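Local coordinates for tumor necrosis factor ligand superfamily member 13 (PDB 1U5X), which is a trimeric cytokine of the TNF family that binds the receptors TACI and BCMA and plays a role in regulating tumor cell growth, at residues I52-S57 and Y102-F107; V7-P12 and G132-F137; V11-T16 and E25-P30. All blocks are in the same frame, centred on the assembly; numbering follows the deposited sequence.

Contact 1 of 3, residues I52-S57 and Y102-F107; sequences IYLLYS and YSAGVF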
loop_
_atom_site.group_PDB
_atom_site.type_symbol
_atom_site.label_atom_id
_atom_site.label_comp_id
_atom_site.label_asym_id
_atom_site.label_seq_id
_atom_site.Cartn_x
_atom_site.Cartn_y
_atom_site.Cartn_z
ATOM N N ILE A 52 2.421 -4.188 18.191
ATOM C CA ILE A 52 2.662 -4.367 16.771
ATOM C C ILE A 52 1.646 -3.539 15.982
ATOM O O ILE A 52 0.439 -3.584 16.248
ATOM C CB ILE A 52 2.582 -5.886 16.419
ATOM C CG1 ILE A 52 3.758 -6.636 17.079
ATOM C CG2 ILE A 52 2.555 -6.088 14.950
ATOM C CD1 ILE A 52 3.709 -8.151 16.911
ATOM N N TYR A 53 2.130 -2.732 15.042
ATOM C CA TYR A 53 1.291 -1.806 14.310
ATOM C C TYR A 53 1.537 -1.907 12.851
ATOM O O TYR A 53 2.671 -2.023 12.418
ATOM C CB TYR A 53 1.666 -0.369 14.691
ATOM C CG TYR A 53 1.358 0.005 16.110
ATOM C CD1 TYR A 53 2.251 -0.277 17.144
ATOM C CD2 TYR A 53 0.191 0.706 16.420
ATOM C CE1 TYR A 53 1.983 0.106 18.459
ATOM C CE2 TYR A 53 -0.087 1.094 17.747
ATOM C CZ TYR A 53 0.799 0.784 18.749
ATOM O OH TYR A 53 0.517 1.187 20.023
ATOM N N LEU A 54 0.459 -1.841 12.087
ATOM C CA LEU A 54 0.527 -1.477 10.688
ATOM C C LEU A 54 0.696 0.028 10.609
ATOM O O LEU A 54 -0.094 0.783 11.212
ATOM C CB LEU A 54 -0.778 -1.880 10.016
ATOM C CG LEU A 54 -0.914 -1.497 8.539
ATOM C CD1 LEU A 54 0.130 -2.208 7.683
ATOM C CD2 LEU A 54 -2.357 -1.816 8.048
ATOM N N LEU A 55 1.749 0.466 9.900
ATOM C CA LEU A 55 2.058 1.863 9.695
ATOM C C LEU A 55 2.042 2.083 8.202
ATOM O O LEU A 55 2.691 1.372 7.468
ATOM C CB LEU A 55 3.466 2.161 10.246
ATOM C CG LEU A 55 4.000 3.553 10.504
ATOM C CD1 LEU A 55 2.966 4.574 10.852
ATOM C CD2 LEU A 55 5.073 3.455 11.604
ATOM N N TYR A 56 1.307 3.089 7.755
ATOM C CA TYR A 56 1.242 3.405 6.325
ATOM C C TYR A 56 1.496 4.893 6.143
ATOM O O TYR A 56 1.161 5.705 7.008
ATOM C CB TYR A 56 -0.093 2.985 5.700
ATOM C CG TYR A 56 -1.346 3.604 6.291
ATOM C CD1 TYR A 56 -1.818 4.816 5.857
ATOM C CD2 TYR A 56 -2.048 2.926 7.288
ATOM C CE1 TYR A 56 -2.997 5.369 6.400
ATOM C CE2 TYR A 56 -3.189 3.443 7.862
ATOM C CZ TYR A 56 -3.679 4.663 7.389
ATOM O OH TYR A 56 -4.815 5.158 7.977
ATOM N N SER A 57 2.082 5.243 5.000
ATOM C CA SER A 57 2.491 6.598 4.685
ATOM C C SER A 57 2.330 6.819 3.201
ATOM O O SER A 57 2.813 6.037 2.396
ATOM C CB SER A 57 3.949 6.808 5.052
ATOM O OG SER A 57 4.462 8.002 4.475
ATOM N N TYR A 102 3.371 5.632 -1.978
ATOM C CA TYR A 102 2.766 4.941 -0.827
ATOM C C TYR A 102 3.661 3.783 -0.382
ATOM O O TYR A 102 4.165 3.026 -1.220
ATOM C CB TYR A 102 1.395 4.373 -1.236
ATOM C CG TYR A 102 0.651 3.632 -0.134
ATOM C CD1 TYR A 102 0.947 2.296 0.159
ATOM C CD2 TYR A 102 -0.310 4.270 0.657
ATOM C CE1 TYR A 102 0.295 1.609 1.203
ATOM C CE2 TYR A 102 -0.962 3.564 1.689
ATOM C CZ TYR A 102 -0.681 2.266 1.940
ATOM O OH TYR A 102 -1.273 1.499 2.938
ATOM N N SER A 103 3.829 3.627 0.928
ATOM C CA SER A 103 4.445 2.405 1.493
ATOM C C SER A 103 3.872 2.145 2.856
ATOM O O SER A 103 3.237 3.021 3.465
ATOM C CB SER A 103 5.980 2.531 1.515
ATOM O OG SER A 103 6.612 1.326 1.947
ATOM N N ALA A 104 4.025 0.923 3.316
ATOM C CA ALA A 104 3.445 0.518 4.595
ATOM C C ALA A 104 4.064 -0.801 5.032
ATOM O O ALA A 104 4.560 -1.583 4.220
ATOM C CB ALA A 104 1.953 0.324 4.448
ATOM N N GLY A 105 4.046 -1.047 6.320
ATOM C CA GLY A 105 4.475 -2.321 6.859
ATOM C C GLY A 105 4.126 -2.501 8.305
ATOM O O GLY A 105 3.569 -1.587 8.916
ATOM N N VAL A 106 4.462 -3.674 8.841
ATOM C CA VAL A 106 4.101 -4.019 10.201
ATOM C C VAL A 106 5.335 -4.043 11.070
ATOM O O VAL A 106 6.300 -4.711 10.732
ATOM C CB VAL A 106 3.398 -5.362 10.285
ATOM C CG1 VAL A 106 3.063 -5.686 11.701
ATOM C CG2 VAL A 106 2.126 -5.300 9.501
ATOM N N PHE A 107 5.275 -3.303 12.185
ATOM C CA PHE A 107 6.439 -3.100 13.037
ATOM C C PHE A 107 6.093 -3.121 14.513
ATOM O O PHE A 107 5.008 -2.699 14.923
ATOM C CB PHE A 107 7.074 -1.752 12.703
ATOM C CG PHE A 107 7.462 -1.626 11.273
ATOM C CD1 PHE A 107 8.662 -2.139 10.839
ATOM C CD2 PHE A 107 6.603 -1.014 10.345
ATOM C CE1 PHE A 107 9.012 -2.064 9.505
ATOM C CE2 PHE A 107 6.967 -0.919 9.008
ATOM C CZ PHE A 107 8.176 -1.445 8.607
#
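Strands 52-57 and 102-107 run antiparallel, their axes 4.7 Å apart, and Tyr53, Leu55 and Ser57 form doubly hydrogen-bonded pairs with Phe107, Gly105 and Ser103. The Leu55 N to Gly105 O bond, 2.9 Å, is nearly straight at 173°. The chains come closest where Tyr56 faces Ala104, with CA atoms 4.0 Å apart. Ala104 CB lies 3.6 Å from Tyr56 CB. On the same face, Tyr102 comes obliquely against the root of Tyr56, and Tyr102 OH lies 3.4 Å from Tyr56 CB. Tyr102 reaches it because CG is anti to the backbone N (chi1 -180°), which brings the ring across. Ile52 CG2 presses on Val106 CG1 at 3.3 Å, tighter than usual for two methyls. Leu54 CD1 touches Val106 CG2 at 4.1 Å. On the other face, Leu55 CB meets the edge of the Phe107 ring. Both faces reach other subunits. Tyr56 OH hydrogen-bonds to His9 ND1 of its own chain and to Val106 N of the third subunit, and Tyr102 meets its counterparts on both neighbours edge-to-face. From the Leu55 side, Ser103 OG hydrogen-bonds to Gln58 of the second subunit. The pairing thus brings an apolar surface to the interface, with a few hydroxyl hydrogen bonds set into it.

Contact 2 of 3, residues V7-P12 and G132-F137; sequences VLHLVP and GTFLGF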
loop_
_atom_site.group_PDB
_atom_site.type_symbol
_atom_site.label_atom_id
_atom_site.label_comp_id
_atom_site.label_asym_id
_atom_site.label_seq_id
_atom_site.Cartn_x
_atom_site.Cartn_y
_atom_site.Cartn_z
ATOM N N VAL A 7 -6.632 2.920 16.289
ATOM C CA VAL A 7 -6.217 3.474 15.009
ATOM C C VAL A 7 -5.967 4.972 15.079
ATOM O O VAL A 7 -6.478 5.667 15.979
ATOM C CB VAL A 7 -7.227 3.166 13.848
ATOM C CG1 VAL A 7 -7.670 1.669 13.850
ATOM C CG2 VAL A 7 -8.407 4.041 13.905
ATOM N N LEU A 8 -5.169 5.460 14.132
ATOM C CA LEU A 8 -4.888 6.911 13.994
ATOM C C LEU A 8 -4.628 7.222 12.545
ATOM O O LEU A 8 -3.766 6.636 11.962
ATOM C CB LEU A 8 -3.676 7.324 14.861
ATOM C CG LEU A 8 -3.292 8.803 14.914
ATOM C CD1 LEU A 8 -4.364 9.632 15.546
ATOM C CD2 LEU A 8 -1.946 8.959 15.659
ATOM N N HIS A 9 -5.397 8.142 11.957
ATOM C CA HIS A 9 -5.188 8.581 10.591
ATOM C C HIS A 9 -4.971 10.091 10.666
ATOM O O HIS A 9 -5.789 10.821 11.214
ATOM C CB HIS A 9 -6.368 8.239 9.685
ATOM C CG HIS A 9 -6.139 8.543 8.240
ATOM N ND1 HIS A 9 -5.472 7.677 7.387
ATOM C CD2 HIS A 9 -6.499 9.615 7.489
ATOM C CE1 HIS A 9 -5.475 8.197 6.166
ATOM N NE2 HIS A 9 -6.084 9.372 6.204
ATOM N N LEU A 10 -3.849 10.518 10.104
ATOM C CA LEU A 10 -3.340 11.874 10.175
ATOM C C LEU A 10 -3.159 12.464 8.786
ATOM O O LEU A 10 -2.804 11.739 7.822
ATOM C CB LEU A 10 -1.963 11.843 10.823
ATOM C CG LEU A 10 -1.837 11.184 12.185
ATOM C CD1 LEU A 10 -0.388 10.772 12.421
ATOM C CD2 LEU A 10 -2.297 12.130 13.258
ATOM N N VAL A 11 -3.404 13.762 8.689
ATOM C CA VAL A 11 -3.239 14.497 7.443
ATOM C C VAL A 11 -2.454 15.780 7.699
ATOM O O VAL A 11 -2.250 16.166 8.855
ATOM C CB VAL A 11 -4.609 14.806 6.805
ATOM C CG1 VAL A 11 -5.352 13.497 6.520
ATOM C CG2 VAL A 11 -5.423 15.724 7.673
ATOM N N PRO A 12 -1.969 16.450 6.654
ATOM C CA PRO A 12 -1.157 17.645 6.878
ATOM C C PRO A 12 -1.914 18.868 7.414
ATOM O O PRO A 12 -3.082 19.120 7.090
ATOM C CB PRO A 12 -0.595 17.963 5.493
ATOM C CG PRO A 12 -0.733 16.668 4.693
ATOM C CD PRO A 12 -2.040 16.116 5.224
ATOM N N GLY A 132 -4.066 13.195 -0.610
ATOM C CA GLY A 132 -2.801 12.827 -1.230
ATOM C C GLY A 132 -1.594 12.544 -0.337
ATOM O O GLY A 132 -0.727 11.741 -0.694
ATOM N N THR A 133 -1.548 13.189 0.818
ATOM C CA THR A 133 -0.463 13.028 1.784
ATOM C C THR A 133 -1.120 12.677 3.115
ATOM O O THR A 133 -1.955 13.413 3.599
ATOM C CB THR A 133 0.323 14.327 1.888
ATOM O OG1 THR A 133 0.905 14.604 0.624
ATOM C CG2 THR A 133 1.484 14.217 2.821
ATOM N N PHE A 134 -0.765 11.526 3.667
ATOM C CA PHE A 134 -1.334 11.064 4.908
ATOM C C PHE A 134 -0.449 10.036 5.585
ATOM O O PHE A 134 0.507 9.525 5.000
ATOM C CB PHE A 134 -2.778 10.575 4.679
ATOM C CG PHE A 134 -2.925 9.533 3.610
ATOM C CD1 PHE A 134 -2.631 8.210 3.871
ATOM C CD2 PHE A 134 -3.427 9.874 2.358
ATOM C CE1 PHE A 134 -2.786 7.240 2.885
ATOM C CE2 PHE A 134 -3.575 8.901 1.393
ATOM C CZ PHE A 134 -3.292 7.614 1.657
ATOM N N LEU A 135 -0.762 9.779 6.843
ATOM C CA LEU A 135 0.030 8.911 7.691
ATOM C C LEU A 135 -0.915 8.209 8.640
ATOM O O LEU A 135 -1.770 8.840 9.265
ATOM C CB LEU A 135 1.031 9.736 8.511
ATOM C CG LEU A 135 1.893 8.931 9.519
ATOM C CD1 LEU A 135 2.824 7.966 8.815
ATOM C CD2 LEU A 135 2.696 9.920 10.399
ATOM N N GLY A 136 -0.788 6.897 8.757
ATOM C CA GLY A 136 -1.647 6.218 9.696
ATOM C C GLY A 136 -1.122 4.957 10.338
ATOM O O GLY A 136 -0.111 4.397 9.938
ATOM N N PHE A 137 -1.850 4.538 11.376
ATOM C CA PHE A 137 -1.481 3.454 12.285
ATOM C C PHE A 137 -2.675 2.574 12.618
ATOM O O PHE A 137 -3.755 3.089 12.903
ATOM C CB PHE A 137 -0.994 4.012 13.653
ATOM C CG PHE A 137 0.220 4.931 13.579
ATOM C CD1 PHE A 137 0.105 6.218 13.095
ATOM C CD2 PHE A 137 1.461 4.506 14.020
ATOM C CE1 PHE A 137 1.194 7.032 13.029
ATOM C CE2 PHE A 137 2.549 5.341 13.970
ATOM C CZ PHE A 137 2.421 6.594 13.453
#
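This is a buried antiparallel strand pairing that joins Val7-Pro12, near the start of the chain, to Gly132-Phe137, near its end. Leu8 pairs with Phe137 and Leu10 with Leu135, each through two backbone hydrogen bonds. The shortest runs from Leu10 N to Leu135 O, 2.8 Å. Leu10 and Leu135 lie side by side and point the same way, with CD1 of Leu10 3.8 Å from CD2 of Leu135. Leu10 CD1 also reaches the edge of the Phe137 ring, 4.1 Å from Phe137 CE1. Val45 of strand 44-47 packs on all three. On the other face, His9 extends across Gly136, and its ring meets Phe134 obliquely, with planes at 35° and His9 CE1 3.7 Å from Phe134 CD1. Phe134 CG lies between the backbone N and the carbonyl carbon (chi1 54°), which sets the ring beside His9 CE1. His9, whose ND1 is held by Tyr56, also meets the ring of Phe107 of the third subunit. At the end, Pro12 CD rests on Thr133 O at 3.2 Å. Neighbouring first and last strands, with leucines and Phe137 facing inward and His9 and Phe134 facing another subunit, are characteristic of the inner sheet of the TNF jelly roll.

Contact 3 of 3, residues V11-T16 and E25-P30; sequences VPVNIT and EVMWQP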
loop_
_atom_site.group_PDB
_atom_site.type_symbol
_atom_site.label_atom_id
_atom_site.label_comp_id
_atom_site.label_asym_id
_atom_site.label_seq_id
_atom_site.Cartn_x
_atom_site.Cartn_y
_atom_site.Cartn_z
ATOM N N VAL A 11 -3.404 13.762 8.689
ATOM C CA VAL A 11 -3.239 14.497 7.443
ATOM C C VAL A 11 -2.454 15.780 7.699
ATOM O O VAL A 11 -2.250 16.166 8.855
ATOM C CB VAL A 11 -4.609 14.806 6.805
ATOM C CG1 VAL A 11 -5.352 13.497 6.520
ATOM C CG2 VAL A 11 -5.423 15.724 7.673
ATOM N N PRO A 12 -1.969 16.450 6.654
ATOM C CA PRO A 12 -1.157 17.645 6.878
ATOM C C PRO A 12 -1.914 18.868 7.414
ATOM O O PRO A 12 -3.082 19.120 7.090
ATOM C CB PRO A 12 -0.595 17.963 5.493
ATOM C CG PRO A 12 -0.733 16.668 4.693
ATOM C CD PRO A 12 -2.040 16.116 5.224
ATOM N N VAL A 13 -1.200 19.642 8.212
ATOM C CA VAL A 13 -1.628 20.993 8.565
ATOM C C VAL A 13 -0.772 22.012 7.796
ATOM O O VAL A 13 -1.267 23.035 7.328
ATOM C CB VAL A 13 -1.588 21.258 10.094
ATOM C CG1 VAL A 13 -2.258 20.193 10.848
ATOM C CG2 VAL A 13 -0.203 21.451 10.625
ATOM N N ASN A 14 0.522 21.729 7.697
ATOM C CA ASN A 14 1.452 22.516 6.888
ATOM C C ASN A 14 2.757 21.750 6.691
ATOM O O ASN A 14 3.026 20.746 7.350
ATOM C CB ASN A 14 1.718 23.926 7.455
ATOM C CG ASN A 14 2.610 23.920 8.676
ATOM O OD1 ASN A 14 2.285 23.307 9.674
ATOM N ND2 ASN A 14 3.725 24.647 8.612
ATOM N N ILE A 15 3.559 22.239 5.769
ATOM C CA ILE A 15 4.805 21.607 5.402
ATOM C C ILE A 15 5.946 22.518 5.854
ATOM O O ILE A 15 5.986 23.682 5.455
ATOM C CB ILE A 15 4.786 21.411 3.876
ATOM C CG1 ILE A 15 3.767 20.318 3.516
ATOM C CG2 ILE A 15 6.163 21.061 3.345
ATOM C CD1 ILE A 15 3.071 20.573 2.234
ATOM N N THR A 16 6.830 22.006 6.720
ATOM C CA THR A 16 7.998 22.758 7.193
ATOM C C THR A 16 9.278 22.264 6.539
ATOM O O THR A 16 9.526 21.070 6.479
ATOM C CB THR A 16 8.157 22.685 8.744
ATOM O OG1 THR A 16 8.372 21.336 9.174
ATOM C CG2 THR A 16 6.885 23.116 9.460
ATOM N N GLU A 25 9.580 18.129 6.496
ATOM C CA GLU A 25 8.666 17.324 7.283
ATOM C C GLU A 25 7.256 17.911 7.175
ATOM O O GLU A 25 7.041 18.940 6.567
ATOM C CB GLU A 25 9.131 17.228 8.740
ATOM C CG GLU A 25 10.329 16.315 8.979
ATOM C CD GLU A 25 10.940 16.463 10.374
ATOM O OE1 GLU A 25 11.730 17.424 10.597
ATOM O OE2 GLU A 25 10.654 15.596 11.244
ATOM N N VAL A 26 6.308 17.208 7.762
ATOM C CA VAL A 26 4.913 17.571 7.735
ATOM C C VAL A 26 4.431 17.732 9.174
ATOM O O VAL A 26 4.692 16.891 10.027
ATOM C CB VAL A 26 4.127 16.434 7.040
ATOM C CG1 VAL A 26 2.638 16.743 6.971
ATOM C CG2 VAL A 26 4.702 16.193 5.647
ATOM N N MET A 27 3.754 18.831 9.446
ATOM C CA MET A 27 3.010 18.970 10.689
ATOM C C MET A 27 1.684 18.218 10.518
ATOM O O MET A 27 0.952 18.490 9.574
ATOM C CB MET A 27 2.782 20.443 10.974
ATOM C CG MET A 27 4.059 21.216 11.140
ATOM S SD MET A 27 4.823 20.796 12.677
ATOM C CE MET A 27 4.077 22.018 13.786
ATOM N N TRP A 28 1.395 17.277 11.412
ATOM C CA TRP A 28 0.245 16.357 11.281
ATOM C C TRP A 28 -0.909 16.739 12.226
ATOM O O TRP A 28 -0.679 17.289 13.318
ATOM C CB TRP A 28 0.669 14.921 11.583
ATOM C CG TRP A 28 1.714 14.362 10.655
ATOM C CD1 TRP A 28 3.043 14.215 10.920
ATOM C CD2 TRP A 28 1.525 13.926 9.303
ATOM N NE1 TRP A 28 3.690 13.695 9.826
ATOM C CE2 TRP A 28 2.790 13.526 8.811
ATOM C CE3 TRP A 28 0.419 13.860 8.441
ATOM C CZ2 TRP A 28 2.977 13.051 7.517
ATOM C CZ3 TRP A 28 0.611 13.378 7.145
ATOM C CH2 TRP A 28 1.881 12.978 6.702
ATOM N N GLN A 29 -2.142 16.475 11.787
ATOM C CA GLN A 29 -3.335 16.647 12.603
ATOM C C GLN A 29 -4.180 15.369 12.460
ATOM O O GLN A 29 -4.297 14.814 11.353
ATOM C CB GLN A 29 -4.166 17.867 12.173
ATOM C CG GLN A 29 -4.581 17.874 10.689
ATOM C CD GLN A 29 -5.420 19.067 10.296
ATOM O OE1 GLN A 29 -6.132 19.620 11.127
ATOM N NE2 GLN A 29 -5.328 19.481 9.031
ATOM N N PRO A 30 -4.733 14.865 13.552
ATOM C CA PRO A 30 -5.620 13.696 13.466
ATOM C C PRO A 30 -6.968 14.004 12.860
ATOM O O PRO A 30 -7.596 15.014 13.209
ATOM C CB PRO A 30 -5.783 13.262 14.920
ATOM C CG PRO A 30 -5.531 14.485 15.694
ATOM C CD PRO A 30 -4.536 15.294 14.944
#
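A beta hairpin of the TNF jelly roll, made by strands 7-16 and 24-34, holds this contact, and a beta bulge interrupts it. Val11 and Gln29 are joined by two backbone bonds, and so are Thr16 and Glu25. Between them, Val13 and Asn14 both stand opposite Met27. Val13 N gives its hydrogen to Met27 O at 2.8 Å, while Met27 N gives its own to Asn14 O at 2.9 Å. The extra residue turns the chain at Val13, so the end of the hairpin leaves the line of Val11 and Pro12. Asn14 and Met27 point the same way from their strands, and Thr16 CG2 crosses near Met27 CG at 3.8 Å. On the buried side, Pro12 CB touches Val26 CG1 at 3.8 Å. That methyl in turn sits 3.6 Å above the centre of one face of the Trp28 ring. Trp28 CE3 comes within 3.5 Å of Val11 C, so the indole lies close to the backbone before the corner. Leu128 adds to the packing on Pro12 and Ile15. No other subunit touches either segment. Val13 CG1 lies across the Gln29 chain. Gln29 CG lies 3.8 Å from Val11 CG2, and the chain, extended beyond CG, carries the amide to Pro12 O. Gln29 NE2 donates to Pro12 O at 3.0 Å, arriving from above the carbonyl plane with a C=O to nitrogen angle of 124°.

In the fold
All three contacts are antiparallel strand pairings of the jelly roll. Contacts 1 and 2 lie in its inner sheet, and contact 3 leads out of it at a corner. Contacts 1 and 2 are buried and adjacent, since strands 51-61 and 134-139 are neighbours. Contact 1 is nested in the chain loop that contact 2 closes. Leu55 packs on Phe137 between them. Both touch the third subunit; contact 1 also touches the second, and contact 3 touches neither. Contact 3 shares Val11 and Pro12 with contact 2 and packs Trp28 against Phe134 and Leu135. It is partly exposed. Regular pairing dominates the buried contacts; a bulge and a hydrogen bond from a side-chain amide distinguish contact 3.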